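Local coordinates for phosphotriesterase homology protein (Escherichia coli, PDB 1BF6), which hydrolyses phosphorylated glyceryl acetates, and also aromatic acetates and propionates, as a two-zinc TIM-barrel enzyme of the phosphotriesterase family, at residues D67-R70 / I74-V77; Q110-D113 / K118-I121; D193-M198 / A203-D208; M224-R229 / P266-S271. One frame throughout, in Å; residues are numbered along the deposited sequence.

Interaction 1 of 4, residues D67-R70 / I74-V77; sequences DVMR and INVV
Met69 and Val76 meet with their side chains slanted against each other, the thioether reaching out from the helix across the start of the strand. The inner half of the methionine does the apolar work: its CG lies 3.7 Å from Val76 CG2. The same CG also approaches the backbone, 3.3 Å from Ile74 O, and Met69 CA makes a CA-H...O contact to that oxygen at 3.6 Å. Extended at chi2 (-163°), the chain brings SD to Val76 N, which gives it a weak but nearly straight N-H...S hydrogen bond of 3.3 Å (163° at the hydrogen); the bend at chi3 then carries CE towards Val76 O, 4.0 Å away. The two elements are the helix and the second strand of 47-52, 62-72, 75-80, a beta-alpha-beta unit of the TIM barrel. Within it, Asn75 and Val77 make the backbone bonds to strand 47-52, whereas Val76 N is turned to the sulfur. An alanine at Met69 would remove CG and SD, which would probably leave Val76 N without its sulfur acceptor and open a gap beside Val76 CG2. One residue earlier in the helix, Val68 CG1 comes 4.2 Å from Ile74 CG2, and both side chains also pack on Met39 of helix 32-44. Asn75 has its CB directed away from the helix, yet the amide at its end returns far enough for ND2 to stand 4.0 Å from Met69 SD.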
# COMPACT_ATOMS: atom_id res chain seq x y z
N ASP A 67 18.19 2.63 -6.81
CA ASP A 67 19.05 3.77 -6.56
C ASP A 67 18.74 4.43 -5.22
O ASP A 67 19.67 4.78 -4.49
CB ASP A 67 18.94 4.80 -7.69
CG ASP A 67 19.53 4.30 -9.00
OD1 ASP A 67 20.23 3.27 -9.01
OD2 ASP A 67 19.29 4.96 -10.03
N VAL A 68 17.45 4.61 -4.91
CA VAL A 68 17.04 5.21 -3.65
C VAL A 68 17.60 4.37 -2.49
O VAL A 68 18.16 4.92 -1.55
CB VAL A 68 15.50 5.33 -3.53
CG1 VAL A 68 15.09 5.62 -2.09
CG2 VAL A 68 14.98 6.45 -4.42
N MET A 69 17.48 3.05 -2.60
CA MET A 69 18.00 2.14 -1.57
C MET A 69 19.52 2.25 -1.40
O MET A 69 20.04 2.25 -0.28
CB MET A 69 17.65 0.68 -1.91
CG MET A 69 16.19 0.32 -1.79
SD MET A 69 15.95 -1.50 -1.71
CE MET A 69 15.74 -1.87 -3.45
N ARG A 70 20.22 2.31 -2.52
CA ARG A 70 21.67 2.43 -2.55
C ARG A 70 22.12 3.72 -1.84
O ARG A 70 23.02 3.71 -1.00
CB ARG A 70 22.12 2.43 -4.01
CG ARG A 70 23.59 2.70 -4.25
CD ARG A 70 24.38 1.42 -4.39
NE ARG A 70 25.73 1.69 -4.88
CZ ARG A 70 26.76 0.87 -4.74
NH1 ARG A 70 26.62 -0.30 -4.11
NH2 ARG A 70 27.96 1.23 -5.20
N ILE A 74 17.55 2.72 2.94
CA ILE A 74 16.22 2.28 3.29
C ILE A 74 15.91 1.04 2.43
O ILE A 74 16.56 0.82 1.41
CB ILE A 74 15.16 3.39 3.07
CG1 ILE A 74 13.94 3.11 3.95
CG2 ILE A 74 14.81 3.53 1.58
CD1 ILE A 74 12.97 4.24 4.07
N ASN A 75 15.02 0.19 2.92
CA ASN A 75 14.64 -1.01 2.18
C ASN A 75 13.30 -0.80 1.49
O ASN A 75 12.32 -0.42 2.12
CB ASN A 75 14.57 -2.24 3.09
CG ASN A 75 14.24 -3.51 2.31
OD1 ASN A 75 13.22 -4.16 2.55
ND2 ASN A 75 15.11 -3.86 1.37
N VAL A 76 13.27 -1.04 0.19
CA VAL A 76 12.04 -0.86 -0.57
C VAL A 76 11.51 -2.18 -1.13
O VAL A 76 12.23 -2.89 -1.83
CB VAL A 76 12.25 0.11 -1.74
CG1 VAL A 76 10.97 0.24 -2.55
CG2 VAL A 76 12.69 1.49 -1.23
N VAL A 77 10.27 -2.51 -0.79
CA VAL A 77 9.64 -3.72 -1.30
C VAL A 77 8.78 -3.31 -2.50
O VAL A 77 7.80 -2.58 -2.34
CB VAL A 77 8.74 -4.41 -0.25
CG1 VAL A 77 8.04 -5.63 -0.87
CG2 VAL A 77 9.59 -4.82 0.97

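Interaction 2 of 4, residues Q110-D113 / K118-I121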
# COMPACT_ATOMS: atom_id res chain seq x y z
N GLN A 110 11.55 -13.71 -11.29
CA GLN A 110 12.71 -13.32 -12.09
C GLN A 110 13.19 -11.88 -11.91
O GLN A 110 14.40 -11.63 -11.84
CB GLN A 110 12.45 -13.57 -13.58
CG GLN A 110 11.85 -14.93 -13.92
CD GLN A 110 12.63 -16.09 -13.32
OE1 GLN A 110 13.87 -16.12 -13.37
NE2 GLN A 110 11.91 -17.05 -12.76
N GLY A 111 12.26 -10.93 -11.93
CA GLY A 111 12.66 -9.54 -11.78
C GLY A 111 11.70 -8.57 -12.45
O GLY A 111 10.78 -8.96 -13.18
N ILE A 112 11.89 -7.29 -12.16
CA ILE A 112 11.04 -6.26 -12.73
C ILE A 112 11.84 -5.21 -13.49
O ILE A 112 12.99 -4.93 -13.18
CB ILE A 112 10.15 -5.55 -11.66
CG1 ILE A 112 11.01 -4.96 -10.54
CG2 ILE A 112 9.08 -6.51 -11.14
CD1 ILE A 112 10.22 -4.06 -9.60
N ASP A 113 11.22 -4.68 -14.54
CA ASP A 113 11.80 -3.64 -15.38
C ASP A 113 13.22 -3.89 -15.88
O ASP A 113 14.01 -2.94 -16.03
CB ASP A 113 11.68 -2.28 -14.69
CG ASP A 113 10.26 -1.99 -14.19
OD1 ASP A 113 9.29 -2.32 -14.91
OD2 ASP A 113 10.11 -1.44 -13.08
N LYS A 118 13.18 -7.77 -7.62
CA LYS A 118 11.99 -8.61 -7.81
C LYS A 118 10.83 -8.05 -7.02
O LYS A 118 11.04 -7.43 -5.97
CB LYS A 118 12.25 -10.05 -7.34
CG LYS A 118 13.33 -10.79 -8.12
CD LYS A 118 13.67 -12.11 -7.45
CE LYS A 118 14.81 -12.81 -8.18
NZ LYS A 118 16.04 -11.98 -8.20
N ALA A 119 9.61 -8.30 -7.50
CA ALA A 119 8.42 -7.86 -6.78
C ALA A 119 8.26 -8.74 -5.53
O ALA A 119 8.40 -9.98 -5.60
CB ALA A 119 7.18 -7.97 -7.67
N GLY A 120 8.02 -8.10 -4.39
CA GLY A 120 7.84 -8.83 -3.15
C GLY A 120 6.40 -8.93 -2.70
O GLY A 120 6.12 -9.59 -1.69
N ILE A 121 5.47 -8.31 -3.43
CA ILE A 121 4.06 -8.32 -3.08
C ILE A 121 3.23 -8.08 -4.35
O ILE A 121 3.73 -7.51 -5.32
CB ILE A 121 3.75 -7.20 -2.00
CG1 ILE A 121 2.35 -7.36 -1.40
CG2 ILE A 121 3.88 -5.80 -2.62
CD1 ILE A 121 2.14 -6.53 -0.13
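Lys118 lies over the backbone of Gln110 and Gly111 in the alpha-to-beta turn of the TIM barrel, where the chain leaves helix 97-109 and enters the short, weakly bonded strand 119-120. Its CB is directed away from 110-113 and sits 4.5 Å from Gly111 CA. The next atom comes closer: with CG anti to the carbonyl carbon (chi1 -64°), that methylene reaches 3.9 Å from Gly111 CA and equally near Gln110 C. CD carries the extended chain past the peptide, and CE settles 3.9 Å from Gln110 O. The final bend at chi4 (60°) leaves NZ 4.0 Å from the same oxygen, too far for a hydrogen bond; the ammonium instead makes a weak one to Glu116 O, within the turn. The contact is therefore aliphatic chain against peptide, with the charge at its outer end. Gly111 ends the helical conformation with a positive phi of 152°, where a CB would collide with Gln110 O, so the need for glycine comes from the backbone rather than from the lysine. Further inward, Ile112 turns its CB towards strand 119-120 and packs also on Ala78 of strand 75-80, while Ala119 touches Thr80 of that strand. The meeting point is the gamma branch: Ile112 CG2 lies 4.1 Å from Ala119 N and 4.2 Å from Ala119 CB.

Interaction 3 of 4, residues D193-M198 / A203-D208; sequences DNILKM and AYVQFD
Ile195 divides its two branches between Val205 and Phe207: at chi1 -72° its CG2 stands anti to the backbone N and faces the valine, while CG1, extended onward, delivers CD1 to the phenylalanine. Helix 192-200 thereby covers strand 204-207, the helix and second strand of a beta-alpha-beta unit of the TIM barrel that starts with strand 181-183. Their local axes pass 8.7 Å apart and run at 145°, the roughly antiparallel course of helix and strand in a beta-alpha-beta unit. Val205 offers a methyl to each of two residues three apart on the helix: its CG2 is 4.0 Å from Ile195 CG2, and its CG1 is 4.0 Å from Met198 CB. Ile195 CD1 reaches the far end of the Phe207 ring obliquely, 3.9 Å from CZ and from CE1 alike. The ring's remaining surroundings include Met224, Leu225 and Leu228 of helix 218-230, so Phe207 lies between two neighbouring barrel helices. All five touching residues are buried. The one polar link is at the turn that leads from the helix into strand 204-207, where Ala203 N donates to Met198 O at 3.2 Å (153° at the hydrogen), the donor tilted out of the carbonyl plane.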
# COMPACT_ATOMS: atom_id res chain seq x y z
N ASP A 193 -17.82 -0.36 10.77
CA ASP A 193 -18.56 -1.60 10.56
C ASP A 193 -17.85 -2.52 9.59
O ASP A 193 -17.55 -3.66 9.94
CB ASP A 193 -19.99 -1.33 10.11
CG ASP A 193 -20.81 -0.67 11.19
OD1 ASP A 193 -20.66 -1.04 12.38
OD2 ASP A 193 -21.61 0.24 10.86
N ASN A 194 -17.53 -2.00 8.41
CA ASN A 194 -16.83 -2.79 7.41
C ASN A 194 -15.47 -3.26 7.91
O ASN A 194 -15.08 -4.40 7.68
CB ASN A 194 -16.63 -1.99 6.12
CG ASN A 194 -17.91 -1.83 5.30
OD1 ASN A 194 -17.95 -1.01 4.39
ND2 ASN A 194 -18.94 -2.62 5.61
N ILE A 195 -14.72 -2.38 8.57
CA ILE A 195 -13.40 -2.73 9.07
C ILE A 195 -13.45 -3.89 10.06
O ILE A 195 -12.63 -4.81 9.99
CB ILE A 195 -12.68 -1.49 9.69
CG1 ILE A 195 -12.25 -0.52 8.58
CG2 ILE A 195 -11.44 -1.91 10.48
CD1 ILE A 195 -11.65 0.75 9.10
N LEU A 196 -14.42 -3.87 10.97
CA LEU A 196 -14.57 -4.93 11.96
C LEU A 196 -14.87 -6.27 11.28
O LEU A 196 -14.33 -7.31 11.66
CB LEU A 196 -15.67 -4.57 12.96
CG LEU A 196 -15.34 -3.38 13.87
CD1 LEU A 196 -16.55 -3.04 14.71
CD2 LEU A 196 -14.14 -3.71 14.74
N LYS A 197 -15.70 -6.21 10.23
CA LYS A 197 -16.05 -7.40 9.47
C LYS A 197 -14.84 -7.94 8.73
O LYS A 197 -14.58 -9.15 8.75
CB LYS A 197 -17.21 -7.10 8.51
CG LYS A 197 -18.52 -6.86 9.26
CD LYS A 197 -19.66 -6.46 8.35
CE LYS A 197 -20.93 -6.21 9.16
NZ LYS A 197 -22.03 -5.72 8.29
N MET A 198 -14.06 -7.05 8.12
CA MET A 198 -12.87 -7.47 7.39
C MET A 198 -11.88 -8.15 8.32
O MET A 198 -11.32 -9.20 7.98
CB MET A 198 -12.21 -6.29 6.66
CG MET A 198 -13.06 -5.73 5.53
SD MET A 198 -12.22 -4.44 4.61
CE MET A 198 -12.80 -3.00 5.45
N ALA A 203 -8.50 -10.74 7.57
CA ALA A 203 -7.65 -9.87 6.78
C ALA A 203 -7.04 -8.72 7.60
O ALA A 203 -7.44 -8.50 8.76
CB ALA A 203 -8.47 -9.30 5.60
N TYR A 204 -5.99 -8.10 7.06
CA TYR A 204 -5.37 -6.92 7.69
C TYR A 204 -6.01 -5.71 7.00
O TYR A 204 -6.48 -5.81 5.85
CB TYR A 204 -3.87 -6.88 7.45
CG TYR A 204 -3.06 -7.80 8.33
CD1 TYR A 204 -3.05 -9.17 8.11
CD2 TYR A 204 -2.26 -7.29 9.37
CE1 TYR A 204 -2.27 -10.02 8.88
CE2 TYR A 204 -1.47 -8.13 10.15
CZ TYR A 204 -1.48 -9.50 9.90
OH TYR A 204 -0.70 -10.35 10.65
N VAL A 205 -6.09 -4.60 7.73
CA VAL A 205 -6.66 -3.36 7.20
C VAL A 205 -5.63 -2.23 7.31
O VAL A 205 -4.75 -2.25 8.18
CB VAL A 205 -7.97 -2.96 7.93
CG1 VAL A 205 -9.08 -3.97 7.63
CG2 VAL A 205 -7.72 -2.84 9.46
N GLN A 206 -5.73 -1.25 6.41
CA GLN A 206 -4.80 -0.14 6.41
C GLN A 206 -5.42 1.25 6.49
O GLN A 206 -6.44 1.54 5.88
CB GLN A 206 -3.91 -0.20 5.18
CG GLN A 206 -2.94 -1.34 5.22
CD GLN A 206 -2.17 -1.52 3.94
OE1 GLN A 206 -2.27 -0.72 3.00
NE2 GLN A 206 -1.41 -2.61 3.89
N PHE A 207 -4.82 2.07 7.36
CA PHE A 207 -5.19 3.47 7.53
C PHE A 207 -3.96 4.07 6.85
O PHE A 207 -2.95 4.39 7.50
CB PHE A 207 -5.26 3.87 9.02
CG PHE A 207 -6.52 3.40 9.73
CD1 PHE A 207 -6.89 2.05 9.74
CD2 PHE A 207 -7.34 4.32 10.39
CE1 PHE A 207 -8.05 1.63 10.40
CE2 PHE A 207 -8.50 3.90 11.05
CZ PHE A 207 -8.86 2.55 11.06
N ASP A 208 -4.02 4.14 5.52
CA ASP A 208 -2.89 4.63 4.71
C ASP A 208 -3.08 5.95 3.96
O ASP A 208 -2.31 6.25 3.05
CB ASP A 208 -2.47 3.55 3.70
CG ASP A 208 -3.64 3.01 2.88
OD1 ASP A 208 -4.63 3.73 2.68
OD2 ASP A 208 -3.58 1.82 2.48

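Interaction 4 of 4, residues M224-R229 / P266-S271; sequences MLHALR and PQLRQS
The imidazole of His226 meets Ser271 at its edge: OG lies only 6° out of the ring plane, and NE2 donates to it in a short, nearly straight bond of 2.7 Å (168° at the hydrogen). CE1 stands 3.2 Å from Ser271 O, which lies well out of the ring plane, so the ring's outer end is near both serine oxygens. Leu268 CD1 comes to the ring obliquely, 4.4 Å from NE2, and Phe273 forms an edge-to-face pair with the imidazole. Beside the ring, Leu225 and Leu268 cross at about a right angle, with Leu225 CD1 4.0 Å from Leu268 CD2; Phe273 touches both. These side chains join helix 218-230 to segment 266-271 on the outside of the TIM barrel, and Arg229, one turn on from Leu225, makes a salt bridge to Asp277. Ser271 OG, at chi1 66°, is placed between its own N and carbonyl carbon, from where it donates to Leu268 O at 2.7 Å. A phenylalanine in place of His226 would keep a flat ring but lose the N-H, and would probably leave Ser271 OG without its donor and the two helices less firmly tied. Because the hydroxyl's proton is committed to Leu268 O, its oxygen is left to accept, which implies that NE2 carries the hydrogen and that the histidine is linked through the serine to the Leu268 carbonyl.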
# COMPACT_ATOMS: atom_id res chain seq x y z
N MET A 224 -11.15 6.13 14.88
CA MET A 224 -11.31 4.75 14.42
C MET A 224 -10.20 3.88 14.98
O MET A 224 -10.45 2.75 15.38
CB MET A 224 -11.36 4.66 12.88
CG MET A 224 -12.67 5.16 12.28
SD MET A 224 -13.09 4.40 10.67
CE MET A 224 -11.92 5.21 9.62
N LEU A 225 -8.97 4.40 15.03
CA LEU A 225 -7.88 3.60 15.60
C LEU A 225 -8.18 3.26 17.06
O LEU A 225 -7.91 2.15 17.51
CB LEU A 225 -6.54 4.31 15.45
CG LEU A 225 -6.00 4.35 14.02
CD1 LEU A 225 -4.72 5.18 13.96
CD2 LEU A 225 -5.73 2.91 13.51
N HIS A 226 -8.77 4.21 17.79
CA HIS A 226 -9.12 3.97 19.19
C HIS A 226 -10.16 2.86 19.32
O HIS A 226 -10.09 2.05 20.25
CB HIS A 226 -9.65 5.26 19.85
CG HIS A 226 -8.56 6.13 20.39
ND1 HIS A 226 -8.11 6.04 21.69
CD2 HIS A 226 -7.78 7.06 19.79
CE1 HIS A 226 -7.10 6.87 21.86
NE2 HIS A 226 -6.88 7.50 20.72
N ALA A 227 -11.11 2.81 18.39
CA ALA A 227 -12.15 1.78 18.41
C ALA A 227 -11.49 0.40 18.26
O ALA A 227 -11.87 -0.56 18.94
CB ALA A 227 -13.15 2.01 17.28
N LEU A 228 -10.47 0.33 17.42
CA LEU A 228 -9.74 -0.92 17.19
C LEU A 228 -8.90 -1.29 18.41
O LEU A 228 -8.88 -2.44 18.84
CB LEU A 228 -8.89 -0.80 15.92
CG LEU A 228 -9.76 -0.52 14.68
CD1 LEU A 228 -8.88 -0.41 13.44
CD2 LEU A 228 -10.83 -1.60 14.51
N ARG A 229 -8.23 -0.30 18.98
CA ARG A 229 -7.43 -0.52 20.18
C ARG A 229 -8.32 -0.99 21.34
O ARG A 229 -7.95 -1.92 22.07
CB ARG A 229 -6.73 0.78 20.57
CG ARG A 229 -5.91 0.66 21.85
CD ARG A 229 -5.33 2.00 22.22
NE ARG A 229 -4.53 1.91 23.43
CZ ARG A 229 -4.77 2.60 24.54
NH1 ARG A 229 -5.80 3.44 24.58
NH2 ARG A 229 -3.99 2.44 25.60
N PRO A 266 2.41 11.47 16.94
CA PRO A 266 2.43 12.26 18.19
C PRO A 266 1.00 12.59 18.64
O PRO A 266 0.69 12.49 19.82
CB PRO A 266 3.21 13.50 17.79
CG PRO A 266 4.27 12.93 16.91
CD PRO A 266 3.45 11.97 16.01
N GLN A 267 0.10 12.89 17.70
CA GLN A 267 -1.30 13.19 18.05
C GLN A 267 -2.00 11.95 18.58
O GLN A 267 -2.84 12.02 19.46
CB GLN A 267 -2.07 13.77 16.85
CG GLN A 267 -1.56 15.14 16.39
CD GLN A 267 -2.15 15.59 15.05
OE1 GLN A 267 -2.16 16.79 14.75
NE2 GLN A 267 -2.62 14.65 14.23
N LEU A 268 -1.64 10.80 18.01
CA LEU A 268 -2.20 9.51 18.42
C LEU A 268 -1.75 9.22 19.86
O LEU A 268 -2.56 8.84 20.71
CB LEU A 268 -1.71 8.41 17.47
CG LEU A 268 -2.41 7.05 17.58
CD1 LEU A 268 -3.91 7.23 17.42
CD2 LEU A 268 -1.85 6.10 16.52
N ARG A 269 -0.46 9.39 20.14
CA ARG A 269 0.05 9.16 21.49
C ARG A 269 -0.61 10.15 22.47
O ARG A 269 -0.98 9.78 23.59
CB ARG A 269 1.57 9.28 21.54
CG ARG A 269 2.32 8.11 20.91
CD ARG A 269 3.79 8.13 21.26
NE ARG A 269 4.44 9.37 20.82
CZ ARG A 269 5.31 9.46 19.83
NH1 ARG A 269 5.72 8.38 19.17
NH2 ARG A 269 5.82 10.65 19.51
N GLN A 270 -0.81 11.39 22.03
CA GLN A 270 -1.44 12.40 22.87
C GLN A 270 -2.87 12.01 23.23
O GLN A 270 -3.33 12.25 24.35
CB GLN A 270 -1.39 13.78 22.20
CG GLN A 270 0.02 14.39 22.15
CD GLN A 270 0.21 15.41 21.03
OE1 GLN A 270 -0.76 15.95 20.48
NE2 GLN A 270 1.47 15.65 20.67
N SER A 271 -3.56 11.36 22.29
CA SER A 271 -4.94 10.94 22.53
C SER A 271 -5.01 9.69 23.42
O SER A 271 -6.11 9.25 23.76
CB SER A 271 -5.67 10.68 21.21
OG SER A 271 -5.12 9.57 20.52

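Interactions 1 and 3 are the buried pair, each seating a helix on the second strand of its beta-alpha-beta unit, but on opposite sides of the chain's centre. The first adds a weak N-H...S bond to its apolar packing; the second combines branched aliphatics and a ring with a backbone bond at the turn. Interactions 2 and 4 are only partly buried: 2 has no hydrogen bond across it, only a lysine chain laid on a turn, while 4, whose centre lies farthest from the middle of the chain, has a short histidine-serine bond. Two pairs of contacts touch, for example Val77 CG1 with Gly120 CA (3.9 Å, 1 to 2) and Phe207 CE2 with Met224 CB (3.5 Å, 3 to 4).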